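Local coordinates for uncharacterized protein PA2218 (Pseudomonas aeruginosa, PDB 2HDW), which is of unknown function but adopts an alpha/beta hydrolase fold and may act as a hydrolase, at residues 119-122 and 126-129. Sequence-based numbering, arbitrary orientation.
Sequences TMAE and VTLA
T127 puts both branches of its side chain against helix 112-122, covering A121 and the root of M120. Its methyl CG2 lies 3.9 Å from M120 CB and equally 3.9 Å from A121 N, so it sits over the helix backbone between two successive residues. Its hydroxyl OG1 comes 3.7 Å from A121 CB, a van der Waals approach. A chi1 of 64° turns OG1 toward the helix, where it hydrogen-bonds to the A117 carbonyl one turn earlier; the buried hydroxyl thus has a polar partner although no hydrogen bond joins 119-122 to 126-129. M120 takes part through CB alone: chi1 (-70°) and chi2 (-60°) together lead SD away from strand 126-130, and the side chain also packs on helix 356-366. The contact is small, 113 Å² summed over both sides. A121 CA and V126 CA are 5.6 Å apart although four residues separate them in sequence, and just three residues link the two segments, evidence of a short helix-to-strand connection. On the strand, V126 and L128 bond through their backbones to strand 96-102. This helix-on-sheet packing completes a beta-alpha-beta crossover from strand 96-102 to strand 126-130, within the alpha/beta hydrolase fold.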
ATOM      1  N   THR A 119      13.686  -5.944  -4.298  1.00 12.89           N
ATOM      2  CA  THR A 119      13.827  -7.393  -4.317  1.00 13.22           C
ATOM      3  C   THR A 119      13.270  -7.975  -5.609  1.00 12.91           C
ATOM      4  O   THR A 119      13.878  -8.857  -6.214  1.00 13.10           O
ATOM      5  CB  THR A 119      13.095  -8.037  -3.123  1.00 12.47           C
ATOM      6  OG1 THR A 119      13.608  -7.491  -1.905  1.00 11.90           O
ATOM      7  CG2 THR A 119      13.298  -9.549  -3.114  1.00 15.77           C
ATOM      8  N   MET A 120      12.117  -7.480  -6.042  1.00 11.77           N
ATOM      9  CA  MET A 120      11.528  -7.995  -7.269  1.00 12.28           C
ATOM     10  C   MET A 120      12.315  -7.522  -8.490  1.00 12.22           C
ATOM     11  O   MET A 120      12.332  -8.189  -9.525  1.00  9.83           O
ATOM     12  CB  MET A 120      10.055  -7.592  -7.354  1.00 12.35           C
ATOM     13  CG  MET A 120       9.181  -8.325  -6.328  1.00 11.36           C
ATOM     14  SD  MET A 120       9.192 -10.140  -6.520  1.00  2.49           S
ATOM     15  CE  MET A 120       8.411 -10.271  -8.022  1.00  8.27           C
ATOM     16  N   ALA A 121      12.985  -6.380  -8.361  1.00 13.47           N
ATOM     17  CA  ALA A 121      13.808  -5.868  -9.455  1.00 13.67           C
ATOM     18  C   ALA A 121      15.016  -6.799  -9.606  1.00 14.55           C
ATOM     19  O   ALA A 121      15.548  -6.971 -10.699  1.00 13.43           O
ATOM     20  CB  ALA A 121      14.269  -4.458  -9.151  1.00 12.75           C
ATOM     21  N   GLU A 122      15.454  -7.396  -8.501  1.00 15.13           N
ATOM     22  CA  GLU A 122      16.573  -8.331  -8.560  1.00 16.97           C
ATOM     23  C   GLU A 122      16.070  -9.615  -9.210  1.00 16.91           C
ATOM     24  O   GLU A 122      16.859 -10.430  -9.695  1.00 16.85           O
ATOM     25  CB  GLU A 122      17.101  -8.660  -7.161  1.00 20.27           C
ATOM     26  CG  GLU A 122      17.653  -7.481  -6.380  1.00 22.58           C
ATOM     27  CD  GLU A 122      18.313  -7.915  -5.082  1.00 26.48           C
ATOM     28  OE1 GLU A 122      17.705  -8.721  -4.347  1.00 25.66           O
ATOM     29  OE2 GLU A 122      19.437  -7.451  -4.795  1.00 27.11           O
ATOM     30  N   VAL A 126      10.896  -4.688 -13.700  1.00 11.43           N
ATOM     31  CA  VAL A 126      11.122  -3.254 -13.573  1.00 11.47           C
ATOM     32  C   VAL A 126      10.101  -2.932 -12.485  1.00 10.92           C
ATOM     33  O   VAL A 126       8.944  -3.320 -12.612  1.00 11.35           O
ATOM     34  CB  VAL A 126      10.744  -2.493 -14.854  1.00 11.69           C
ATOM     35  CG1 VAL A 126      10.653  -1.007 -14.559  1.00 11.72           C
ATOM     36  CG2 VAL A 126      11.776  -2.755 -15.942  1.00 10.27           C
ATOM     37  N   THR A 127      10.508  -2.244 -11.423  1.00 11.64           N
ATOM     38  CA  THR A 127       9.572  -1.961 -10.340  1.00 12.14           C
ATOM     39  C   THR A 127       9.497  -0.514  -9.889  1.00 13.01           C
ATOM     40  O   THR A 127      10.401   0.288 -10.136  1.00 13.70           O
ATOM     41  CB  THR A 127       9.881  -2.828  -9.111  1.00 10.67           C
ATOM     42  OG1 THR A 127      11.173  -2.482  -8.601  1.00 11.21           O
ATOM     43  CG2 THR A 127       9.867  -4.305  -9.488  1.00 10.51           C
ATOM     44  N   LEU A 128       8.409  -0.200  -9.196  1.00 13.20           N
ATOM     45  CA  LEU A 128       8.170   1.148  -8.720  1.00 13.95           C
ATOM     46  C   LEU A 128       7.441   1.143  -7.370  1.00 14.69           C
ATOM     47  O   LEU A 128       6.403   0.497  -7.221  1.00 17.01           O
ATOM     48  CB  LEU A 128       7.335   1.885  -9.771  1.00 14.94           C
ATOM     49  CG  LEU A 128       7.011   3.372  -9.656  1.00 17.68           C
ATOM     50  CD1 LEU A 128       8.296   4.194  -9.707  1.00 20.29           C
ATOM     51  CD2 LEU A 128       6.087   3.766 -10.802  1.00 17.57           C
ATOM     52  N   ALA A 129       8.003   1.849  -6.392  1.00 13.22           N
ATOM     53  CA  ALA A 129       7.403   1.983  -5.065  1.00 10.88           C
ATOM     54  C   ALA A 129       7.078   3.473  -4.973  1.00 12.15           C
ATOM     55  O   ALA A 129       7.956   4.317  -5.155  1.00 10.95           O
ATOM     56  CB  ALA A 129       8.403   1.575  -3.973  1.00 13.04           C
TER